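Local coordinates for protein 3-oxo-tetronate kinase (Salmonella typhimurium, PDB 3DQQ) that probably phosphorylates 3-oxo-tetronate with ATP to give 3-oxo-tetronate 4-phosphate, as a member of the four-carbon acid sugar kinase family, at residues G168-Q173 with R183-R188; E296-W301 with P311-T316. One frame throughout, in Å; residues are numbered along the deposited sequence.

Contact 1. Residues G168-Q173 with R183-R188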
loop_
_atom_site.group_PDB
_atom_site.type_symbol
_atom_site.label_atom_id
_atom_site.label_comp_id
_atom_site.label_asym_id
_atom_site.label_seq_id
_atom_site.Cartn_x
_atom_site.Cartn_y
_atom_site.Cartn_z
ATOM N N GLY A 168 -28.758 11.898 22.134
ATOM C CA GLY A 168 -28.812 13.356 22.259
ATOM C C GLY A 168 -27.460 13.985 22.086
ATOM O O GLY A 168 -26.551 13.324 21.688
ATOM N N VAL A 169 -27.343 15.275 22.357
ATOM C CA VAL A 169 -26.101 16.037 22.192
ATOM C C VAL A 169 -25.925 17.028 23.343
ATOM O O VAL A 169 -26.871 17.605 23.769
ATOM C CB VAL A 169 -26.051 16.818 20.850
ATOM C CG1 VAL A 169 -24.743 17.603 20.745
ATOM C CG2 VAL A 169 -26.178 15.872 19.661
ATOM N N ILE A 170 -24.719 17.165 23.893
ATOM C CA ILE A 170 -24.382 18.270 24.783
ATOM C C ILE A 170 -23.417 19.143 23.998
ATOM O O ILE A 170 -22.303 18.767 23.756
ATOM C CB ILE A 170 -23.702 17.812 26.091
ATOM C CG1 ILE A 170 -24.569 16.797 26.825
ATOM C CG2 ILE A 170 -23.409 19.000 27.014
ATOM C CD1 ILE A 170 -25.812 17.328 27.354
ATOM N N PRO A 171 -23.840 20.322 23.604
ATOM C CA PRO A 171 -22.948 21.186 22.813
ATOM C C PRO A 171 -21.841 21.897 23.596
ATOM O O PRO A 171 -21.989 22.179 24.778
ATOM C CB PRO A 171 -23.909 22.238 22.252
ATOM C CG PRO A 171 -25.004 22.287 23.230
ATOM C CD PRO A 171 -25.136 20.957 23.885
ATOM N N ALA A 172 -20.769 22.233 22.891
ATOM C CA ALA A 172 -19.633 23.012 23.429
ATOM C C ALA A 172 -20.062 24.156 24.327
ATOM O O ALA A 172 -19.563 24.340 25.443
ATOM C CB ALA A 172 -18.825 23.539 22.302
ATOM N N GLN A 173 -21.026 24.921 23.864
ATOM C CA GLN A 173 -21.499 26.051 24.664
ATOM C C GLN A 173 -21.970 25.673 26.067
ATOM O O GLN A 173 -21.797 26.469 26.990
ATOM C CB GLN A 173 -22.609 26.786 23.933
ATOM C CG GLN A 173 -22.105 27.591 22.772
ATOM C CD GLN A 173 -22.067 26.848 21.444
ATOM O OE1 GLN A 173 -22.407 25.650 21.357
ATOM N NE2 GLN A 173 -21.645 27.570 20.377
ATOM N N ARG A 183 -24.175 19.101 33.827
ATOM C CA ARG A 183 -24.846 18.017 34.563
ATOM C C ARG A 183 -26.361 18.195 34.508
ATOM O O ARG A 183 -27.103 17.242 34.497
ATOM C CB ARG A 183 -24.234 17.969 35.959
ATOM C CG ARG A 183 -24.972 17.427 37.107
ATOM C CD ARG A 183 -23.931 17.471 38.257
ATOM N NE ARG A 183 -24.408 17.711 39.630
ATOM C CZ ARG A 183 -25.038 18.808 40.058
ATOM N NH1 ARG A 183 -25.414 19.797 39.220
ATOM N NH2 ARG A 183 -25.344 18.891 41.335
ATOM N N ALA A 184 -26.814 19.424 34.405
ATOM C CA ALA A 184 -28.231 19.666 34.297
ATOM C C ALA A 184 -28.705 19.187 32.927
ATOM O O ALA A 184 -29.736 18.518 32.827
ATOM C CB ALA A 184 -28.541 21.130 34.513
ATOM N N ALA A 185 -27.951 19.506 31.874
ATOM C CA ALA A 185 -28.350 19.149 30.510
ATOM C C ALA A 185 -28.358 17.603 30.372
ATOM O O ALA A 185 -29.219 17.028 29.699
ATOM C CB ALA A 185 -27.437 19.805 29.501
ATOM N N LEU A 186 -27.432 16.933 31.050
ATOM C CA LEU A 186 -27.372 15.481 31.010
ATOM C C LEU A 186 -28.618 14.892 31.613
ATOM O O LEU A 186 -29.254 14.068 30.987
ATOM C CB LEU A 186 -26.123 14.956 31.719
ATOM C CG LEU A 186 -24.850 15.030 30.870
ATOM C CD1 LEU A 186 -23.556 14.963 31.700
ATOM C CD2 LEU A 186 -24.917 13.937 29.793
ATOM N N SER A 187 -28.980 15.320 32.815
ATOM C CA SER A 187 -30.237 14.898 33.438
ATOM C C SER A 187 -31.412 15.159 32.562
ATOM O O SER A 187 -32.325 14.374 32.491
ATOM C CB SER A 187 -30.507 15.690 34.680
ATOM O OG SER A 187 -29.480 15.536 35.634
ATOM N N ARG A 188 -31.417 16.290 31.911
ATOM C CA ARG A 188 -32.550 16.631 31.096
ATOM C C ARG A 188 -32.738 15.663 29.905
ATOM O O ARG A 188 -33.875 15.253 29.584
ATOM C CB ARG A 188 -32.372 18.046 30.606
ATOM C CG ARG A 188 -33.672 18.718 30.315
ATOM C CD ARG A 188 -33.506 20.243 29.907
ATOM N NE ARG A 188 -32.551 21.035 30.742
ATOM C CZ ARG A 188 -31.353 21.467 30.322
ATOM N NH1 ARG A 188 -30.913 21.170 29.077
ATOM N NH2 ARG A 188 -30.573 22.170 31.141
#

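Contact 2. Residues E296-W301 with P311-T316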
loop_
_atom_site.group_PDB
_atom_site.type_symbol
_atom_site.label_atom_id
_atom_site.label_comp_id
_atom_site.label_asym_id
_atom_site.label_seq_id
_atom_site.Cartn_x
_atom_site.Cartn_y
_atom_site.Cartn_z
ATOM N N GLU A 296 18.294 -19.170 14.487
ATOM C CA GLU A 296 19.510 -19.397 15.276
ATOM C C GLU A 296 20.677 -18.521 14.847
ATOM O O GLU A 296 21.353 -17.953 15.701
ATOM C CB GLU A 296 19.991 -20.838 15.183
ATOM C CG GLU A 296 19.818 -21.623 16.418
ATOM C CD GLU A 296 20.899 -22.697 16.631
ATOM O OE1 GLU A 296 21.342 -22.877 17.807
ATOM O OE2 GLU A 296 21.311 -23.380 15.642
ATOM N N ALA A 297 20.940 -18.460 13.533
ATOM C CA ALA A 297 22.118 -17.763 13.035
ATOM C C ALA A 297 21.948 -16.303 13.369
ATOM O O ALA A 297 22.891 -15.678 13.844
ATOM C CB ALA A 297 22.274 -17.942 11.575
ATOM N N LEU A 298 20.739 -15.763 13.143
ATOM C CA LEU A 298 20.518 -14.341 13.334
ATOM C C LEU A 298 20.562 -13.986 14.817
ATOM O O LEU A 298 20.919 -12.868 15.155
ATOM C CB LEU A 298 19.194 -13.857 12.706
ATOM C CG LEU A 298 19.090 -13.761 11.171
ATOM C CD1 LEU A 298 17.656 -13.403 10.786
ATOM C CD2 LEU A 298 20.099 -12.797 10.521
ATOM N N ALA A 299 20.199 -14.912 15.699
ATOM C CA ALA A 299 20.195 -14.598 17.125
ATOM C C ALA A 299 21.653 -14.546 17.583
ATOM O O ALA A 299 22.098 -13.580 18.228
ATOM C CB ALA A 299 19.387 -15.595 17.920
ATOM N N GLN A 300 22.411 -15.569 17.193
ATOM C CA GLN A 300 23.840 -15.617 17.470
ATOM C C GLN A 300 24.500 -14.390 16.902
ATOM O O GLN A 300 25.375 -13.830 17.511
ATOM C CB GLN A 300 24.459 -16.896 16.905
ATOM C CG GLN A 300 23.990 -18.190 17.626
ATOM C CD GLN A 300 24.291 -18.167 19.153
ATOM O OE1 GLN A 300 23.385 -18.038 19.994
ATOM N NE2 GLN A 300 25.570 -18.253 19.500
ATOM N N TRP A 301 24.039 -13.922 15.761
ATOM C CA TRP A 301 24.616 -12.715 15.216
ATOM C C TRP A 301 24.337 -11.520 16.128
ATOM O O TRP A 301 25.255 -10.760 16.440
ATOM C CB TRP A 301 24.085 -12.430 13.828
ATOM C CG TRP A 301 24.650 -11.179 13.266
ATOM C CD1 TRP A 301 25.833 -11.040 12.652
ATOM C CD2 TRP A 301 24.056 -9.876 13.284
ATOM N NE1 TRP A 301 26.036 -9.744 12.271
ATOM C CE2 TRP A 301 24.953 -9.003 12.638
ATOM C CE3 TRP A 301 22.852 -9.365 13.777
ATOM C CZ2 TRP A 301 24.693 -7.655 12.469
ATOM C CZ3 TRP A 301 22.591 -8.024 13.605
ATOM C CH2 TRP A 301 23.516 -7.180 12.954
ATOM N N PRO A 311 21.580 -3.790 17.867
ATOM C CA PRO A 311 21.535 -4.340 16.532
ATOM C C PRO A 311 20.130 -4.385 15.984
ATOM O O PRO A 311 19.188 -4.552 16.738
ATOM C CB PRO A 311 22.021 -5.763 16.738
ATOM C CG PRO A 311 22.825 -5.718 17.960
ATOM C CD PRO A 311 22.140 -4.746 18.825
ATOM N N MET A 312 19.998 -4.235 14.675
ATOM C CA MET A 312 18.698 -4.269 14.004
ATOM C C MET A 312 18.586 -5.479 13.078
ATOM O O MET A 312 19.524 -5.842 12.372
ATOM C CB MET A 312 18.488 -3.011 13.200
ATOM C CG MET A 312 17.173 -2.988 12.473
ATOM S SD MET A 312 16.906 -1.403 11.677
ATOM C CE MET A 312 15.789 -0.746 12.829
ATOM N N ILE A 313 17.439 -6.127 13.111
ATOM C CA ILE A 313 17.094 -7.089 12.079
ATOM C C ILE A 313 15.844 -6.566 11.382
ATOM O O ILE A 313 14.756 -6.492 11.973
ATOM C CB ILE A 313 16.910 -8.460 12.666
ATOM C CG1 ILE A 313 18.276 -8.935 13.096
ATOM C CG2 ILE A 313 16.262 -9.446 11.664
ATOM C CD1 ILE A 313 18.163 -10.137 13.862
ATOM N N SER A 314 16.038 -6.176 10.130
ATOM C CA SER A 314 15.038 -5.501 9.366
ATOM C C SER A 314 14.576 -6.363 8.228
ATOM O O SER A 314 15.383 -6.983 7.569
ATOM C CB SER A 314 15.619 -4.220 8.796
ATOM O OG SER A 314 14.753 -3.683 7.809
ATOM N N ALA A 315 13.270 -6.365 7.997
ATOM C CA ALA A 315 12.652 -7.075 6.909
ATOM C C ALA A 315 12.076 -6.061 5.923
ATOM O O ALA A 315 11.329 -6.407 5.019
ATOM C CB ALA A 315 11.575 -7.965 7.437
ATOM N N THR A 316 12.456 -4.802 6.058
ATOM C CA THR A 316 11.804 -3.772 5.266
ATOM C C THR A 316 12.334 -3.717 3.804
ATOM O O THR A 316 11.605 -3.315 2.898
ATOM C CB THR A 316 11.717 -2.375 6.034
ATOM O OG1 THR A 316 12.810 -1.549 5.668
ATOM C CG2 THR A 316 11.615 -2.530 7.609
#

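Contact 1. Residues G168-Q173 with R183-R188
Ile170, the last residue of strand 167-170, sends its side chain onto helix 179-191, where Ala185 and Leu186 receive it. The contact is wholly apolar: no hydrogen bond joins the two segments, and 113 Å² of surface is buried, more than half of it on Ile170. The tip of the isoleucine does most of the touching. Its CD1 lies 3.7 Å from CB of Ala185, and the same methyl is 4.1 Å from the backbone N of Leu186, a distance that makes it a neighbour of the helix backbone as well as of a side chain. Because CG1 stands beside the backbone N and trans to the carbonyl carbon (chi1 -56°), it is this longer branch that reaches the helix. Leu186 meets the isoleucine lower down, with CD2 4.1 Å from Ile170 CG1, and the two side chains cross at about a right angle. The CB of Ala185 points at the strand, whereas that of Leu186 does not, and the leucine gains its place through its far end. Helix 179-191 thus covers one side of the strand end in the sugar-binding N-terminal domain. Thr182 and Leu189 of the same helix also touch Ile170, Val213 of helix 204-214 packs on Leu186, and strand 196-199 runs parallel alongside, hydrogen-bonded to the backbone of Gly168 and Ile170.

Contact 2. Residues E296-W301 with P311-T316
Leu298 and Trp301 of helix 288-304 pack on Pro311 and Ile313 within a beta-alpha-beta unit, in which strand 277-279 leads through the helix into strand 312-314. The short segments of helix and second strand run roughly antiparallel, 149° between their directions, with axes 10.2 Å apart at closest approach, and their contact buries 194 Å².

Aliphatic contact comes first. Ile313 points at the helix, and with CG1 beside its backbone N the extended branch ends in CD1, 4.0 Å from CB of Leu298, so its nearest approach is to the root of the leucine, with the terminal methyls a little farther off. That end of the isoleucine also lies near the helix backbone, with CD1 4.1 Å from Leu298 O.

The aromatic contact is made by one corner of the indole. Trp301 has CG trans to its own backbone N (chi1 179°), which swings the six-membered ring toward the strand, and CZ3 comes within 3.9 Å of CB of Pro311. The proline, the backbone O of Met312 and Ile313 CG1 all approach the ring obliquely. Arg278 of strand 277-279 adds a cation-pi interaction with the same indole, tying the first strand of the unit to the helix, while Leu345 of helix 336-351 touches Ile313.

No hydrogen bond crosses between the two segments. Within 311-316 an ST turn begins at Ser314, the last residue of the strand: Thr316 N donates to Ser314 OG at 3.1 Å, nearly straight at 168°.

In the fold
Contact 1 and contact 2 each pack a helix against a strand with apolar side chains, but in different domains and on opposite sides of the chain's centre. Their centres are 56 Å apart and their nearest atoms about 43 Å, so neither touches the other. Contact 1 belongs to the sugar-binding domain and lies away from the annotated sites. Contact 2 belongs to the nucleotide-binding domain and is nearer to residues inferred by similarity to bind ATP: the side chain of Ile313 is about 9 Å from that of Thr364, and that of Met312 about 10 Å from that of Ser259. These distances put contact 2 near the probable ATP site, without direct contact between those pairs of side chains.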